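Beta-N-acetylhexosaminidase (Streptomyces plicatus, PDB 1JAK) removes terminal N-acetylhexosamine residues from glycosides as a family 20 glycoside hydrolase, probably by substrate-assisted catalysis, and is captured here with a GalNAc-isofagomine inhibitor. Local coordinates at residues E250-M253 / P254-N258; A327-V330 / A331-R335; E379-E382 / A383-G387. One frame throughout, in Å; residues are numbered along the deposited sequence.

Contact 1 (E250-M253 / P254-N258); sequences EIDM and PGHTN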
loop_
_atom_site.group_PDB
_atom_site.type_symbol
_atom_site.label_atom_id
_atom_site.label_comp_id
_atom_site.label_asym_id
_atom_site.label_seq_id
_atom_site.Cartn_x
_atom_site.Cartn_y
_atom_site.Cartn_z
ATOM N N GLU A 250 -0.790 9.945 -7.584
ATOM C CA GLU A 250 -0.793 11.280 -6.999
ATOM C C GLU A 250 0.120 12.233 -7.752
ATOM O O GLU A 250 1.279 11.915 -8.030
ATOM C CB GLU A 250 -0.331 11.260 -5.531
ATOM C CG GLU A 250 -0.403 12.653 -4.856
ATOM C CD GLU A 250 0.352 12.735 -3.533
ATOM O OE1 GLU A 250 0.661 11.679 -2.948
ATOM O OE2 GLU A 250 0.623 13.869 -3.071
ATOM N N ILE A 251 -0.430 13.393 -8.097
ATOM C CA ILE A 251 0.321 14.473 -8.723
ATOM C C ILE A 251 0.083 15.576 -7.696
ATOM O O ILE A 251 -1.009 16.142 -7.612
ATOM C CB ILE A 251 -0.253 14.895 -10.087
ATOM C CG1 ILE A 251 -0.047 13.770 -11.107
ATOM C CG2 ILE A 251 0.442 16.174 -10.563
ATOM C CD1 ILE A 251 1.407 13.416 -11.352
ATOM N N ASP A 252 1.103 15.850 -6.889
ATOM C CA ASP A 252 0.994 16.839 -5.820
ATOM C C ASP A 252 0.887 18.281 -6.315
ATOM O O ASP A 252 1.656 18.711 -7.174
ATOM C CB ASP A 252 2.203 16.704 -4.888
ATOM C CG ASP A 252 1.886 17.085 -3.455
ATOM O OD1 ASP A 252 0.941 17.874 -3.237
ATOM O OD2 ASP A 252 2.596 16.602 -2.542
ATOM N N MET A 253 -0.065 19.024 -5.753
ATOM C CA MET A 253 -0.277 20.424 -6.116
ATOM C C MET A 253 -1.019 21.141 -4.988
ATOM O O MET A 253 -1.777 20.517 -4.247
ATOM C CB MET A 253 -1.082 20.513 -7.418
ATOM C CG MET A 253 -2.394 19.753 -7.386
ATOM S SD MET A 253 -3.261 19.793 -8.974
ATOM C CE MET A 253 -2.366 18.507 -9.876
ATOM N N PRO A 254 -0.809 22.462 -4.835
ATOM C CA PRO A 254 0.060 23.341 -5.621
ATOM C C PRO A 254 1.500 23.332 -5.117
ATOM O O PRO A 254 2.387 23.912 -5.742
ATOM C CB PRO A 254 -0.604 24.702 -5.457
ATOM C CG PRO A 254 -1.055 24.655 -4.035
ATOM C CD PRO A 254 -1.630 23.250 -3.896
ATOM N N GLY A 255 1.723 22.684 -3.977
ATOM C CA GLY A 255 3.065 22.600 -3.426
ATOM C C GLY A 255 3.767 21.354 -3.938
ATOM O O GLY A 255 3.156 20.559 -4.654
ATOM N N HIS A 256 5.040 21.179 -3.580
ATOM C CA HIS A 256 5.811 20.011 -4.019
ATOM C C HIS A 256 5.786 19.874 -5.531
ATOM O O HIS A 256 5.677 18.769 -6.073
ATOM C CB HIS A 256 5.240 18.749 -3.369
ATOM C CG HIS A 256 5.608 18.608 -1.928
ATOM N ND1 HIS A 256 6.857 18.188 -1.522
ATOM C CD2 HIS A 256 4.913 18.875 -0.797
ATOM C CE1 HIS A 256 6.916 18.205 -0.202
ATOM N NE2 HIS A 256 5.749 18.618 0.263
ATOM N N THR A 257 5.929 21.007 -6.206
ATOM C CA THR A 257 5.870 21.060 -7.658
ATOM C C THR A 257 7.146 21.531 -8.351
ATOM O O THR A 257 7.106 21.886 -9.526
ATOM C CB THR A 257 4.728 22.000 -8.093
ATOM O OG1 THR A 257 4.765 23.190 -7.287
ATOM C CG2 THR A 257 3.377 21.327 -7.919
ATOM N N ASN A 258 8.281 21.530 -7.659
ATOM C CA ASN A 258 9.489 22.024 -8.310
ATOM C C ASN A 258 9.880 21.321 -9.605
ATOM O O ASN A 258 10.363 21.967 -10.530
ATOM C CB ASN A 258 10.695 21.995 -7.372
ATOM C CG ASN A 258 11.874 22.762 -7.948
ATOM O OD1 ASN A 258 11.867 23.991 -7.975
ATOM N ND2 ASN A 258 12.878 22.039 -8.439
HETATM O O HOH W 1 4.028 17.773 -8.074
HETATM O O HOH W 2 0.874 20.590 -2.160
#

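Contact 2 (A327-V330 / A331-R335); sequences ADFV and AFMKR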
loop_
_atom_site.group_PDB
_atom_site.type_symbol
_atom_site.label_atom_id
_atom_site.label_comp_id
_atom_site.label_asym_id
_atom_site.label_seq_id
_atom_site.Cartn_x
_atom_site.Cartn_y
_atom_site.Cartn_z
ATOM N N ALA A 327 -5.078 31.942 1.488
ATOM C CA ALA A 327 -6.194 32.315 0.624
ATOM C C ALA A 327 -6.016 31.795 -0.799
ATOM O O ALA A 327 -6.990 31.398 -1.442
ATOM C CB ALA A 327 -6.371 33.832 0.613
ATOM N N ASP A 328 -4.781 31.802 -1.296
ATOM C CA ASP A 328 -4.516 31.306 -2.641
ATOM C C ASP A 328 -4.672 29.788 -2.678
ATOM O O ASP A 328 -5.134 29.229 -3.671
ATOM C CB ASP A 328 -3.106 31.684 -3.107
ATOM C CG ASP A 328 -2.965 33.168 -3.404
ATOM O OD1 ASP A 328 -3.938 33.778 -3.897
ATOM O OD2 ASP A 328 -1.874 33.719 -3.164
ATOM N N PHE A 329 -4.279 29.124 -1.594
ATOM C CA PHE A 329 -4.403 27.671 -1.514
ATOM C C PHE A 329 -5.879 27.299 -1.633
ATOM O O PHE A 329 -6.247 26.406 -2.400
ATOM C CB PHE A 329 -3.850 27.164 -0.180
ATOM C CG PHE A 329 -3.986 25.678 0.012
ATOM C CD1 PHE A 329 -3.085 24.798 -0.580
ATOM C CD2 PHE A 329 -5.012 25.159 0.795
ATOM C CE1 PHE A 329 -3.203 23.420 -0.388
ATOM C CE2 PHE A 329 -5.141 23.784 0.993
ATOM C CZ PHE A 329 -4.233 22.914 0.400
ATOM N N VAL A 330 -6.726 27.989 -0.874
ATOM C CA VAL A 330 -8.160 27.721 -0.913
ATOM C C VAL A 330 -8.720 27.990 -2.309
ATOM O O VAL A 330 -9.480 27.181 -2.842
ATOM C CB VAL A 330 -8.924 28.579 0.127
ATOM C CG1 VAL A 330 -10.425 28.325 0.014
ATOM C CG2 VAL A 330 -8.444 28.241 1.531
ATOM N N ALA A 331 -8.343 29.118 -2.903
ATOM C CA ALA A 331 -8.814 29.459 -4.242
ATOM C C ALA A 331 -8.370 28.396 -5.243
ATOM O O ALA A 331 -9.151 27.965 -6.093
ATOM C CB ALA A 331 -8.274 30.828 -4.660
ATOM N N PHE A 332 -7.112 27.975 -5.135
ATOM C CA PHE A 332 -6.558 26.961 -6.027
ATOM C C PHE A 332 -7.340 25.654 -5.946
ATOM O O PHE A 332 -7.733 25.086 -6.969
ATOM C CB PHE A 332 -5.093 26.686 -5.668
ATOM C CG PHE A 332 -4.438 25.651 -6.543
ATOM C CD1 PHE A 332 -3.924 25.996 -7.790
ATOM C CD2 PHE A 332 -4.343 24.328 -6.122
ATOM C CE1 PHE A 332 -3.321 25.035 -8.609
ATOM C CE2 PHE A 332 -3.743 23.360 -6.933
ATOM C CZ PHE A 332 -3.232 23.715 -8.177
ATOM N N MET A 333 -7.558 25.171 -4.730
ATOM C CA MET A 333 -8.283 23.920 -4.548
ATOM C C MET A 333 -9.734 24.012 -5.004
ATOM O O MET A 333 -10.299 23.031 -5.481
ATOM C CB MET A 333 -8.205 23.469 -3.089
ATOM C CG MET A 333 -6.812 22.994 -2.698
ATOM S SD MET A 333 -6.230 21.683 -3.810
ATOM C CE MET A 333 -4.932 20.927 -2.794
ATOM N N LYS A 334 -10.337 25.188 -4.864
ATOM C CA LYS A 334 -11.720 25.372 -5.296
ATOM C C LYS A 334 -11.788 25.208 -6.816
ATOM O O LYS A 334 -12.741 24.643 -7.359
ATOM C CB LYS A 334 -12.211 26.771 -4.905
ATOM C CG LYS A 334 -13.627 27.099 -5.370
ATOM C CD LYS A 334 -14.673 26.330 -4.580
ATOM C CE LYS A 334 -16.084 26.733 -4.993
ATOM N NZ LYS A 334 -17.118 26.119 -4.112
ATOM N N ARG A 335 -10.752 25.693 -7.491
ATOM C CA ARG A 335 -10.671 25.635 -8.946
ATOM C C ARG A 335 -10.254 24.282 -9.516
ATOM O O ARG A 335 -10.767 23.859 -10.554
ATOM C CB ARG A 335 -9.695 26.704 -9.445
ATOM C CG ARG A 335 -10.106 28.127 -9.098
ATOM C CD ARG A 335 -8.948 29.098 -9.264
ATOM N NE ARG A 335 -9.336 30.464 -8.923
ATOM C CZ ARG A 335 -8.479 31.462 -8.738
ATOM N NH1 ARG A 335 -7.175 31.251 -8.860
ATOM N NH2 ARG A 335 -8.925 32.676 -8.433
#

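Contact 3 (E379-E382 / A383-G387); sequences EVAE and AARNG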
loop_
_atom_site.group_PDB
_atom_site.type_symbol
_atom_site.label_atom_id
_atom_site.label_comp_id
_atom_site.label_asym_id
_atom_site.label_seq_id
_atom_site.Cartn_x
_atom_site.Cartn_y
_atom_site.Cartn_z
ATOM N N GLU A 379 -10.503 20.534 12.358
ATOM C CA GLU A 379 -10.819 20.825 10.969
ATOM C C GLU A 379 -11.052 19.534 10.187
ATOM O O GLU A 379 -11.945 19.460 9.343
ATOM C CB GLU A 379 -9.680 21.618 10.337
ATOM C CG GLU A 379 -10.010 22.208 8.990
ATOM C CD GLU A 379 -8.932 23.157 8.517
ATOM O OE1 GLU A 379 -7.825 22.682 8.196
ATOM O OE2 GLU A 379 -9.192 24.379 8.480
ATOM N N VAL A 380 -10.248 18.518 10.475
ATOM C CA VAL A 380 -10.380 17.238 9.790
ATOM C C VAL A 380 -11.616 16.486 10.281
ATOM O O VAL A 380 -12.347 15.899 9.481
ATOM C CB VAL A 380 -9.120 16.373 9.993
ATOM C CG1 VAL A 380 -9.280 15.034 9.281
ATOM C CG2 VAL A 380 -7.901 17.116 9.450
ATOM N N ALA A 381 -11.853 16.511 11.590
ATOM C CA ALA A 381 -13.020 15.838 12.159
ATOM C C ALA A 381 -14.292 16.473 11.608
ATOM O O ALA A 381 -15.297 15.788 11.388
ATOM C CB ALA A 381 -13.003 15.942 13.687
ATOM N N GLU A 382 -14.246 17.783 11.380
ATOM C CA GLU A 382 -15.402 18.498 10.853
ATOM C C GLU A 382 -15.669 18.059 9.417
ATOM O O GLU A 382 -16.822 17.881 9.019
ATOM C CB GLU A 382 -15.168 20.009 10.903
ATOM C CG GLU A 382 -16.462 20.812 10.915
ATOM C CD GLU A 382 -17.310 20.492 12.130
ATOM O OE1 GLU A 382 -16.841 20.749 13.259
ATOM O OE2 GLU A 382 -18.436 19.972 11.962
ATOM N N ALA A 383 -14.605 17.881 8.640
ATOM C CA ALA A 383 -14.758 17.438 7.259
ATOM C C ALA A 383 -15.409 16.059 7.276
ATOM O O ALA A 383 -16.258 15.756 6.440
ATOM C CB ALA A 383 -13.398 17.372 6.565
ATOM N N ALA A 384 -15.008 15.227 8.233
ATOM C CA ALA A 384 -15.570 13.886 8.359
ATOM C C ALA A 384 -17.066 13.994 8.643
ATOM O O ALA A 384 -17.873 13.260 8.067
ATOM C CB ALA A 384 -14.871 13.121 9.483
ATOM N N ARG A 385 -17.437 14.909 9.532
ATOM C CA ARG A 385 -18.846 15.098 9.853
ATOM C C ARG A 385 -19.612 15.552 8.615
ATOM O O ARG A 385 -20.789 15.225 8.452
ATOM C CB ARG A 385 -19.022 16.135 10.971
ATOM C CG ARG A 385 -18.927 15.566 12.380
ATOM C CD ARG A 385 -19.289 16.619 13.429
ATOM N NE ARG A 385 -18.237 17.617 13.602
ATOM C CZ ARG A 385 -17.133 17.423 14.321
ATOM N NH1 ARG A 385 -16.937 16.267 14.940
ATOM N NH2 ARG A 385 -16.224 18.384 14.419
ATOM N N ASN A 386 -18.943 16.299 7.741
ATOM C CA ASN A 386 -19.578 16.799 6.527
ATOM C C ASN A 386 -19.637 15.789 5.383
ATOM O O ASN A 386 -20.057 16.129 4.274
ATOM C CB ASN A 386 -18.887 18.078 6.047
ATOM C CG ASN A 386 -19.144 19.262 6.968
ATOM O OD1 ASN A 386 -20.190 19.340 7.612
ATOM N ND2 ASN A 386 -18.200 20.194 7.018
ATOM N N GLY A 387 -19.209 14.559 5.647
ATOM C CA GLY A 387 -19.261 13.530 4.621
ATOM C C GLY A 387 -17.956 13.183 3.930
ATOM O O GLY A 387 -17.927 12.296 3.074
HETATM O O HOH W 3 -20.298 20.310 10.161
#

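Contact 1 (E250-M253 / P254-N258)
Asp252 and His256 meet side chain to side chain across a sharp bend that contains the cis peptide bond between Met253 and Pro254. Asp252 OD2 lies 3.5 Å from His256 CB and slightly farther from CG and CD2, although the carboxylate and ring planes are only 20° apart. With CG anti to its carbonyl carbon (chi1 -76°), the histidine brings CB, CG and CD2 up to OD2 at a slant.

Packing is tightest at Thr257, whose CG2 is pressed to 3.2 Å from Asp252 O. Its OG1 turns back to donate to Pro254 O at 2.9 Å, arriving from above the carbonyl plane and tying the bend to itself.

The looser part is bridged by water, with no direct hydrogen bond between 250-253 and 254-258. One water donates to Asp252 O at 2.7 Å and to His256 O; another donates to Asp252 OD1 and accepts from Gly255 N, each at 2.9 Å. Both waters lie among buried residues. OD1 also accepts from the backbone N of Gly318, so this one oxygen has two donors. An alanine here, lacking OD1, would probably leave the Gly318 amide without its acceptor and the water on Gly255 N less firmly held, with a gap beside His256 CB.

His256 ND1 and NE2 are hydrogen-bonded to Asp197 and Glu320, and its side chain touches the inhibitor: the bend belongs to the loop after strand 246-250 of the alpha/beta barrel, which delivers this histidine to the family 20 sugar pocket.

Contact 2 (A327-V330 / A331-R335)
Phe329 and Met333, one helical turn apart, make the main side-chain contact. Met333 sets its CG over one face of the phenylalanine ring, 4.2 Å from the centroid of Phe329 and 16° off the normal, a CH-pi contact shifted toward the ring's rim. The methionine is bent at chi2 (-55°), which folds the rest of the chain back along the ring, and its CE ends 3.8 Å from Phe329 CZ. The sulfur stands obliquely to the same ring, SD being 5.2 Å from the Phe329 centroid, a Met-aromatic contact. In the backbone, Met333 N donates to Phe329 O at 2.9 Å, so the same pair is joined through backbone and side chain.

Helix 326-342, to which all these residues belong, is the crossover of a beta-alpha-beta unit of the alpha/beta barrel, between the parallel strands 313-315 and 346-350. Phe329, Phe332 and Met333 are buried, while Lys334 and Arg335 are exposed.

Ala331 is enclosed mainly by backbone. Its N donates to Ala327 O at 3.0 Å, and its CB rests 3.5 Å from that same Ala327 O. Farther along the helix, Arg335 lays one face of its guanidinium group over Ala331 CB and sends NH1 to the hydroxyl of Tyr295.

Val330 points its CB away from the next turn and engages it chiefly by its carbonyl. Val330 O accepts from Lys334 N at 3.0 Å, and Lys334 CB sits 3.4 Å from the same Val330 O; the lysine then reaches away to a salt bridge between its NZ and Glu357.

Contact 3 (E379-E382 / A383-G387)
A bend at chi2 of Glu382 (61°) and another at chi3 of Arg385 (-74°) curl these two side chains toward each other, one helical turn apart on the exposed side of helix 374-385. The arginine then grips the carboxylate side-on with two nitrogens: NH2 of Arg385 donates to OE1 of Glu382 at 2.7 Å, and NE of Arg385 to OE2 of Glu382 at 2.9 Å. Both bonds are nearly straight, and both oxygens lie close to the guanidinium plane. Seen from the glutamate the fit is less flat, since the nitrogens come from above the carboxylate plane and the two planes are 61° apart. Two bonds to separate oxygens restrain the rotation of both groups.

Ala381 O faces the centre of one side of the Arg385 guanidinium, 3.8 Å from its plane, and Ala381 CB is 4.1 Å from Arg385 NH2. The arginine side chain also packs on Pro436. A water extends the network, donating to Glu382 OE2 at 2.6 Å and to Asn386 OD1 at 2.7 Å, so that OE2 is held by both the arginine and the water.

On the buried side, Val380 meets His351 and Leu432, and Ala384 meets Ala439. The backbone finishes with Asn386 N donating to Glu382 O and Gly387 N to Ala384 O. Gly387 has a positive phi at which a side chain would strike the preceding carbonyl oxygen. Helix 374-385 is the crossover between barrel strands 363-366 and 389-392, and the Glu-Arg pair is a surface i to i+3 salt bridge just before its closing Schellman motif.

Contacts 1 and 2, with centres 14 Å apart, touch directly. Pro254 presses its CD against both aromatic rings of the helix, 3.7 Å from Phe332 CD2 and 3.8 Å from Phe329 CE1, while Met253 O lies 3.5 Å from Met333 CE. The cis-proline bend of 250-258 is thus backed by helix 326-342. Contact 1 alone reaches the inhibitor, with the His256 side chain about 4 Å away; in contact 2 the side chain of Phe329 is about 11 Å from the bound inhibitor. Contact 3, on another helix of the barrel, touches neither: its nearest atoms are about 8 Å from contact 2 and about 14 Å from contact 1, and the side chain of Val380 is about 12 Å from the inhibitor.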